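Local structure of chitinase (Paenibacillus sp. FPU-7, 5GZT) at residues 191-197 and 273-277; 276-280 and 638-643; 668-672 and 718-722. The protein probably hydrolyses chitin and chitodextrins from within the chain, cutting beta-1,4 linkages between N-acetylglucosamine units at random. One frame throughout, in Å; residues are numbered along the deposited sequence.

Interaction 1 (191-197 and 273-277)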
loop_
_atom_site.group_PDB
_atom_site.type_symbol
_atom_site.label_atom_id
_atom_site.label_comp_id
_atom_site.label_asym_id
_atom_site.label_seq_id
_atom_site.Cartn_x
_atom_site.Cartn_y
_atom_site.Cartn_z
ATOM N N SER B 191 4.785 15.761 -3.625
ATOM C CA SER B 191 4.022 15.420 -2.418
ATOM C C SER B 191 4.969 15.519 -1.229
ATOM O O SER B 191 6.167 15.680 -1.397
ATOM C CB SER B 191 3.435 13.998 -2.542
ATOM O OG SER B 191 2.467 13.776 -1.541
ATOM N N ASN B 192 4.435 15.507 -0.031
ATOM C CA ASN B 192 5.274 15.396 1.158
ATOM C C ASN B 192 4.690 14.334 2.074
ATOM O O ASN B 192 3.621 13.825 1.799
ATOM C CB ASN B 192 5.379 16.757 1.886
ATOM C CG ASN B 192 4.030 17.366 2.193
ATOM O OD1 ASN B 192 3.002 16.678 2.411
ATOM N ND2 ASN B 192 4.005 18.680 2.154
ATOM N N ASN B 193 5.383 14.072 3.185
ATOM C CA ASN B 193 4.963 13.105 4.197
ATOM C C ASN B 193 3.542 13.353 4.711
ATOM O O ASN B 193 2.771 12.397 5.023
ATOM C CB ASN B 193 5.929 13.155 5.368
ATOM C CG ASN B 193 7.317 12.687 5.015
ATOM O OD1 ASN B 193 7.624 12.208 3.917
ATOM N ND2 ASN B 193 8.167 12.819 5.953
ATOM N N ASP B 194 3.181 14.641 4.754
ATOM C CA ASP B 194 1.876 15.085 5.228
ATOM C C ASP B 194 0.743 14.903 4.201
ATOM O O ASP B 194 -0.414 15.200 4.496
ATOM C CB ASP B 194 1.947 16.580 5.633
ATOM C CG ASP B 194 2.653 16.813 6.984
ATOM O OD1 ASP B 194 2.568 15.951 7.909
ATOM O OD2 ASP B 194 3.270 17.905 7.121
ATOM N N ARG B 195 1.082 14.462 3.002
ATOM C CA ARG B 195 0.124 14.189 1.978
ATOM C C ARG B 195 -0.560 15.456 1.459
ATOM O O ARG B 195 -1.771 15.493 1.169
ATOM C CB ARG B 195 -0.811 13.047 2.434
ATOM C CG ARG B 195 -0.004 11.757 2.527
ATOM C CD ARG B 195 -0.882 10.622 2.862
ATOM N NE ARG B 195 -1.288 10.794 4.238
ATOM C CZ ARG B 195 -2.515 10.873 4.686
ATOM N NH1 ARG B 195 -3.566 10.818 3.877
ATOM N NH2 ARG B 195 -2.684 11.016 5.992
ATOM N N GLN B 196 0.274 16.485 1.309
ATOM C CA GLN B 196 -0.053 17.609 0.443
ATOM C C GLN B 196 0.388 17.396 -0.978
ATOM O O GLN B 196 1.421 16.808 -1.245
ATOM C CB GLN B 196 0.606 18.874 0.913
ATOM C CG GLN B 196 0.044 19.326 2.226
ATOM C CD GLN B 196 0.682 20.616 2.644
ATOM O OE1 GLN B 196 1.896 20.707 2.713
ATOM N NE2 GLN B 196 -0.128 21.622 2.906
ATOM N N LEU B 197 -0.445 17.891 -1.874
ATOM C CA LEU B 197 -0.161 17.993 -3.269
ATOM C C LEU B 197 0.275 19.445 -3.580
ATOM O O LEU B 197 -0.379 20.411 -3.151
ATOM C CB LEU B 197 -1.415 17.620 -4.039
ATOM C CG LEU B 197 -1.283 17.485 -5.542
ATOM C CD1 LEU B 197 -0.063 16.701 -5.929
ATOM C CD2 LEU B 197 -2.521 16.836 -6.146
ATOM N N ALA B 273 -0.609 13.799 -10.586
ATOM C CA ALA B 273 0.315 13.904 -9.451
ATOM C C ALA B 273 0.176 12.685 -8.549
ATOM O O ALA B 273 -0.861 12.016 -8.549
ATOM C CB ALA B 273 0.011 15.119 -8.612
ATOM N N PHE B 274 1.184 12.460 -7.730
ATOM C CA PHE B 274 1.216 11.252 -6.883
ATOM C C PHE B 274 1.369 11.662 -5.441
ATOM O O PHE B 274 2.302 12.382 -5.099
ATOM C CB PHE B 274 2.367 10.411 -7.336
ATOM C CG PHE B 274 2.294 10.033 -8.782
ATOM C CD1 PHE B 274 1.426 9.047 -9.199
ATOM C CD2 PHE B 274 3.043 10.707 -9.740
ATOM C CE1 PHE B 274 1.331 8.681 -10.529
ATOM C CE2 PHE B 274 2.932 10.364 -11.102
ATOM C CZ PHE B 274 2.070 9.340 -11.486
ATOM N N VAL B 275 0.419 11.242 -4.617
ATOM C CA VAL B 275 0.398 11.570 -3.189
ATOM C C VAL B 275 1.060 10.378 -2.443
ATOM O O VAL B 275 0.713 9.213 -2.695
ATOM C CB VAL B 275 -1.044 11.890 -2.746
ATOM C CG1 VAL B 275 -1.178 12.021 -1.250
ATOM C CG2 VAL B 275 -1.482 13.213 -3.398
ATOM N N GLN B 276 2.057 10.681 -1.602
ATOM C CA GLN B 276 2.776 9.664 -0.833
ATOM C C GLN B 276 1.780 8.838 0.024
ATOM O O GLN B 276 0.635 9.211 0.217
ATOM C CB GLN B 276 3.820 10.318 0.085
ATOM C CG GLN B 276 5.020 10.926 -0.607
ATOM C CD GLN B 276 5.977 11.587 0.407
ATOM O OE1 GLN B 276 5.917 11.321 1.615
ATOM N NE2 GLN B 276 6.866 12.448 -0.081
ATOM N N GLY B 277 2.257 7.725 0.565
ATOM C CA GLY B 277 1.486 6.950 1.533
ATOM C C GLY B 277 0.796 5.694 1.012
ATOM O O GLY B 277 -0.016 5.087 1.713
#
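Ser191 and Val275 bring the two backbones closest, CA to CA 5.3 Å, where the hairpin bend joining strands 184-191 and 197-203 lies against the end of the 273-275 stretch. The bend is a type I turn from Asn192 to Arg195. Its last residue, Arg195, has positive phi, and Asn192 N makes a weak bond to Gln196 O, which fits a G1 bulge. Ser191 suits its place because a short hydroxyl can both accept and donate: its OG receives Gln276 N at 3.1 Å in a nearly straight bond (166°) and donates to Gln196 O, lying above that carbonyl's plane. With OG trans to the backbone N (chi1 -167°), the hydroxyl sits between strand and turn. Asn192 braces the bend from within, its OD1 accepting Gln196 N at 2.9 Å while its ND2 gives an in-plane bond to Gln196 OE1. Over the turn, Gln276 runs out extended beyond CG, and its CD reaches Asn192 C at 3.5 Å; its NE2 is held by Asn616. The aliphatic part of Arg195 crosses Val275 at about a right angle, CB to CG1 3.8 Å, and its NH1 continues to Leu248 O. Thus one serine hydroxyl satisfies a buried backbone N-H and ties the strand to the far arm of the bend, while the rest of the interface is mixed, amide on turn backbone and aliphatic carbons on valine.

Interaction 2 (276-280 and 638-643)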
loop_
_atom_site.group_PDB
_atom_site.type_symbol
_atom_site.label_atom_id
_atom_site.label_comp_id
_atom_site.label_asym_id
_atom_site.label_seq_id
_atom_site.Cartn_x
_atom_site.Cartn_y
_atom_site.Cartn_z
ATOM N N GLN B 276 2.057 10.681 -1.602
ATOM C CA GLN B 276 2.776 9.664 -0.833
ATOM C C GLN B 276 1.780 8.838 0.024
ATOM O O GLN B 276 0.635 9.211 0.217
ATOM C CB GLN B 276 3.820 10.318 0.085
ATOM C CG GLN B 276 5.020 10.926 -0.607
ATOM C CD GLN B 276 5.977 11.587 0.407
ATOM O OE1 GLN B 276 5.917 11.321 1.615
ATOM N NE2 GLN B 276 6.866 12.448 -0.081
ATOM N N GLY B 277 2.257 7.725 0.565
ATOM C CA GLY B 277 1.486 6.950 1.533
ATOM C C GLY B 277 0.796 5.694 1.012
ATOM O O GLY B 277 -0.016 5.087 1.713
ATOM N N LYS B 278 1.159 5.219 -0.143
ATOM C CA LYS B 278 0.534 3.982 -0.600
ATOM C C LYS B 278 1.059 2.769 0.206
ATOM O O LYS B 278 2.262 2.692 0.554
ATOM C CB LYS B 278 0.824 3.717 -2.069
ATOM C CG LYS B 278 0.070 4.578 -3.060
ATOM C CD LYS B 278 0.227 3.970 -4.467
ATOM C CE LYS B 278 1.584 4.171 -5.105
ATOM N NZ LYS B 278 1.544 5.559 -5.683
ATOM N N ILE B 279 0.161 1.831 0.475
ATOM C CA ILE B 279 0.536 0.531 1.070
ATOM C C ILE B 279 -0.034 -0.530 0.199
ATOM O O ILE B 279 -1.231 -0.656 0.112
ATOM C CB ILE B 279 0.072 0.382 2.499
ATOM C CG1 ILE B 279 0.704 1.483 3.384
ATOM C CG2 ILE B 279 0.501 -1.001 2.993
ATOM C CD1 ILE B 279 0.067 1.571 4.752
ATOM N N VAL B 280 0.826 -1.185 -0.563
ATOM C CA VAL B 280 0.444 -2.243 -1.464
ATOM C C VAL B 280 0.596 -3.604 -0.760
ATOM O O VAL B 280 1.701 -4.042 -0.508
ATOM C CB VAL B 280 1.293 -2.239 -2.721
ATOM C CG1 VAL B 280 1.044 -3.491 -3.554
ATOM C CG2 VAL B 280 0.925 -1.004 -3.552
ATOM N N ILE B 638 3.248 -0.979 9.783
ATOM C CA ILE B 638 3.435 -0.248 8.529
ATOM C C ILE B 638 2.456 0.929 8.375
ATOM O O ILE B 638 2.892 2.098 8.163
ATOM C CB ILE B 638 3.448 -1.197 7.343
ATOM C CG1 ILE B 638 4.718 -2.045 7.403
ATOM C CG2 ILE B 638 3.524 -0.459 5.986
ATOM C CD1 ILE B 638 4.772 -3.238 6.465
ATOM N N TYR B 639 1.159 0.665 8.532
ATOM C CA TYR B 639 0.162 1.692 8.582
ATOM C C TYR B 639 0.444 2.746 9.646
ATOM O O TYR B 639 0.378 3.968 9.319
ATOM C CB TYR B 639 -1.266 1.098 8.783
ATOM C CG TYR B 639 -2.322 2.167 8.672
ATOM C CD1 TYR B 639 -2.793 2.589 7.452
ATOM C CD2 TYR B 639 -2.836 2.765 9.812
ATOM C CE1 TYR B 639 -3.738 3.613 7.381
ATOM C CE2 TYR B 639 -3.776 3.756 9.756
ATOM C CZ TYR B 639 -4.202 4.198 8.548
ATOM O OH TYR B 639 -5.125 5.224 8.529
ATOM N N SER B 640 0.757 2.348 10.882
ATOM C CA SER B 640 0.986 3.354 11.940
ATOM C C SER B 640 2.103 4.312 11.596
ATOM O O SER B 640 2.063 5.481 11.967
ATOM C CB SER B 640 1.349 2.744 13.301
ATOM O OG SER B 640 0.255 2.057 13.751
ATOM N N ARG B 641 3.136 3.773 10.988
ATOM C CA ARG B 641 4.331 4.561 10.681
ATOM C C ARG B 641 4.102 5.515 9.566
ATOM O O ARG B 641 4.502 6.678 9.665
ATOM C CB ARG B 641 5.469 3.647 10.335
ATOM C CG ARG B 641 6.020 3.039 11.585
ATOM C CD ARG B 641 7.081 4.023 12.100
ATOM N NE ARG B 641 7.417 3.728 13.472
ATOM C CZ ARG B 641 8.265 4.428 14.193
ATOM N NH1 ARG B 641 8.927 5.449 13.657
ATOM N NH2 ARG B 641 8.454 4.086 15.452
ATOM N N LEU B 642 3.437 5.070 8.509
ATOM C CA LEU B 642 3.223 5.947 7.394
ATOM C C LEU B 642 2.121 6.904 7.600
ATOM O O LEU B 642 2.085 7.880 6.905
ATOM C CB LEU B 642 2.943 5.209 6.095
ATOM C CG LEU B 642 4.105 4.526 5.413
ATOM C CD1 LEU B 642 3.562 3.982 4.108
ATOM C CD2 LEU B 642 5.295 5.419 5.136
ATOM N N TYR B 643 1.212 6.633 8.526
ATOM C CA TYR B 643 0.140 7.533 8.811
ATOM C C TYR B 643 0.305 8.307 10.136
ATOM O O TYR B 643 -0.660 8.916 10.603
ATOM C CB TYR B 643 -1.215 6.776 8.641
ATOM C CG TYR B 643 -1.465 6.584 7.167
ATOM C CD1 TYR B 643 -0.854 5.579 6.472
ATOM C CD2 TYR B 643 -2.243 7.502 6.444
ATOM C CE1 TYR B 643 -1.006 5.440 5.112
ATOM C CE2 TYR B 643 -2.425 7.394 5.048
ATOM C CZ TYR B 643 -1.850 6.362 4.369
ATOM O OH TYR B 643 -1.975 6.286 2.983
#
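Ile279 and Tyr643 carry this contact, the isoleucine arm and the tyrosine ring lying alongside each other, each running toward the other's backbone, as a strand faces the end of a helix. The short axes of strand 278-280 and helix 638-642 run nearly antiparallel (166°), 9.9 Å apart at their closest. Ile279 points its branched chain at the helix. CG1 is placed beside its own backbone N (chi1 -60°) and the chain then extends, which pushes CD1 in among Ile638, Tyr639 and Tyr643: it touches Ile638 CG2, one turn before Leu642, lies 3.8 Å from Tyr639 CA, meets the Tyr639 ring obliquely, and reaches the edge of the Tyr643 ring at CE1, 4.0 Å away. Leu642 covers the near side of the same chain, its CD1 3.9 Å from Ile279 CG1. Isoleucine fits this slot well, since its branched CB favours an extended backbone while the CG1-CD1 arm is long enough to reach the helix. The two tyrosines also pack on each other: Tyr639 CE1 stands 3.6 Å above the Tyr643 ring plane, toward its rim. Turned this way, Tyr643 lies edge-on to the strand and delivers its hydroxyl to Gly277, the bond from OH to O measuring 2.6 Å. The donor approaches 39° out of the carbonyl plane rather than along a lone pair. Gly277 is apt here, since a CB would clash with that same hydroxyl and its backbone angles would also press a CB against the preceding carbonyl. Outward from the contact, the strand pairs with strands 303-312 and 619-623 of the family 18 barrel, while Ile638 rests on strand 619-623 and on helix 602-614, where Arg641 also forms a salt bridge to Glu610.

Interaction 3 (668-672 and 718-722)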
loop_
_atom_site.group_PDB
_atom_site.type_symbol
_atom_site.label_atom_id
_atom_site.label_comp_id
_atom_site.label_asym_id
_atom_site.label_seq_id
_atom_site.Cartn_x
_atom_site.Cartn_y
_atom_site.Cartn_z
ATOM N N GLN B 668 3.363 -13.147 53.241
ATOM C CA GLN B 668 4.402 -13.819 52.369
ATOM C C GLN B 668 4.055 -13.675 50.888
ATOM O O GLN B 668 2.969 -14.102 50.465
ATOM C CB GLN B 668 4.567 -15.277 52.772
ATOM C CG GLN B 668 6.004 -15.816 52.586
ATOM C CD GLN B 668 7.181 -14.999 53.206
ATOM O OE1 GLN B 668 7.077 -14.350 54.282
ATOM N NE2 GLN B 668 8.341 -15.046 52.495
ATOM N N LEU B 669 4.947 -13.001 50.154
ATOM C CA LEU B 669 4.777 -12.834 48.720
ATOM C C LEU B 669 5.673 -13.855 48.032
ATOM O O LEU B 669 6.856 -13.786 48.230
ATOM C CB LEU B 669 5.217 -11.448 48.358
ATOM C CG LEU B 669 5.148 -11.106 46.882
ATOM C CD1 LEU B 669 3.758 -11.110 46.342
ATOM C CD2 LEU B 669 5.756 -9.751 46.711
ATOM N N PRO B 670 5.135 -14.789 47.267
ATOM C CA PRO B 670 6.076 -15.705 46.562
ATOM C C PRO B 670 6.760 -14.997 45.383
ATOM O O PRO B 670 6.368 -13.877 44.980
ATOM C CB PRO B 670 5.220 -16.841 46.088
ATOM C CG PRO B 670 3.815 -16.324 46.139
ATOM C CD PRO B 670 3.748 -15.150 47.074
ATOM N N ALA B 671 7.791 -15.642 44.853
ATOM C CA ALA B 671 8.424 -15.200 43.633
ATOM C C ALA B 671 7.409 -15.279 42.539
ATOM O O ALA B 671 6.501 -16.093 42.563
ATOM C CB ALA B 671 9.632 -16.094 43.278
ATOM N N GLY B 672 7.533 -14.422 41.547
ATOM C CA GLY B 672 6.551 -14.408 40.425
ATOM C C GLY B 672 7.034 -13.481 39.360
ATOM O O GLY B 672 7.936 -12.708 39.626
ATOM N N TYR B 718 10.652 -9.659 37.226
ATOM C CA TYR B 718 10.803 -10.804 38.145
ATOM C C TYR B 718 10.695 -10.267 39.588
ATOM O O TYR B 718 11.516 -9.435 40.021
ATOM C CB TYR B 718 12.166 -11.501 37.946
ATOM C CG TYR B 718 12.361 -12.089 36.532
ATOM C CD1 TYR B 718 11.732 -13.270 36.114
ATOM C CD2 TYR B 718 13.206 -11.459 35.628
ATOM C CE1 TYR B 718 11.910 -13.750 34.818
ATOM C CE2 TYR B 718 13.428 -11.962 34.394
ATOM C CZ TYR B 718 12.791 -13.053 33.966
ATOM O OH TYR B 718 13.069 -13.399 32.627
ATOM N N VAL B 719 9.616 -10.625 40.285
ATOM C CA VAL B 719 9.440 -10.233 41.698
ATOM C C VAL B 719 10.084 -11.358 42.503
ATOM O O VAL B 719 9.698 -12.527 42.425
ATOM C CB VAL B 719 7.948 -10.073 42.039
ATOM C CG1 VAL B 719 7.763 -9.743 43.507
ATOM C CG2 VAL B 719 7.371 -8.923 41.202
ATOM N N ASN B 720 11.051 -11.005 43.290
ATOM C CA ASN B 720 11.762 -11.974 44.139
ATOM C C ASN B 720 10.976 -12.586 45.208
ATOM O O ASN B 720 11.218 -13.759 45.613
ATOM C CB ASN B 720 12.845 -11.291 44.866
ATOM C CG ASN B 720 14.141 -11.838 44.512
ATOM O OD1 ASN B 720 14.475 -12.978 44.956
ATOM N ND2 ASN B 720 14.905 -11.081 43.660
ATOM N N GLY B 721 10.021 -11.864 45.758
ATOM C CA GLY B 721 9.350 -12.578 46.839
ATOM C C GLY B 721 10.036 -12.284 48.183
ATOM O O GLY B 721 11.253 -11.908 48.250
ATOM N N GLY B 722 9.231 -12.405 49.228
ATOM C CA GLY B 722 9.710 -12.089 50.540
ATOM C C GLY B 722 8.518 -11.709 51.416
ATOM O O GLY B 722 7.383 -12.101 51.121
#
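Leu669 and Gly722 form one end of an antiparallel pairing in the immunoglobulin-like domain, where strand 668-678 lies along one margin of a three-stranded sheet and strand 714-723 runs through its middle. Both are bonded to each other twice: Leu669 N reaches Gly722 O at 2.8 Å, and Gly722 N returns to Leu669 O at 2.9 Å. Gly672 and Val719 make a second such pair three residues on, with both N-H...O bonds in place. In a regular antiparallel sheet hydrogen-bonded pairs recur every second residue, so the spacing of three shows that both strands are interrupted together, at Pro670-Ala671 and at Asn720-Gly721. Proline suits the break because it has no backbone N-H to offer. Gly721 suits it too: its CA lies 3.1 Å from Leu669 O, and a CB would collide with Pro670 and Ala671. One consequence is that Leu669 and Val719 fall on the same face of the sheet, where they cross at about a right angle, CD2 to CG1 3.8 Å. Leu669 CG is trans to its N (chi1 178°), directing the isobutyl group over that face, and Val719 does likewise with CG1. Behind them, Met663 packs on Leu669, and Ile697, Ile701 and Phe674 on Val719, so the pair belongs to a wider apolar layer. On the far side of Val719's strand, backbone bonds from Tyr718 to Thr704 and from Asn720 to Thr702 anchor it. At the other end, Gln668 bends back over Gly722 and its OE1 is held by Thr723 OG1. Within the break itself, Val719 O also receives a CA-H...O contact from Ala671, CA to O 3.2 Å.

In the fold
Interactions 1 and 2 are neighbours, their centres about 11 Å apart. They share Gln276 and Gly277 on strand 264-284, and Arg195 CZ of interaction 1 packs 3.5 Å from Tyr643 CE2 of interaction 2. Together they fasten the hairpin of residues 184-203 to the start of the first barrel strand and to helix 633-642, which follows the last one, 619-623. Since family 18 catalytic sites lie at the C-terminal ends of the barrel strands, this junction is probably at the opposite end from the active site. Interaction 3 stands apart in the immunoglobulin-like domain, its centre about 54 Å from that of interaction 1 and 44 Å from that of interaction 2, with about 25 Å between nearest atoms in the second case.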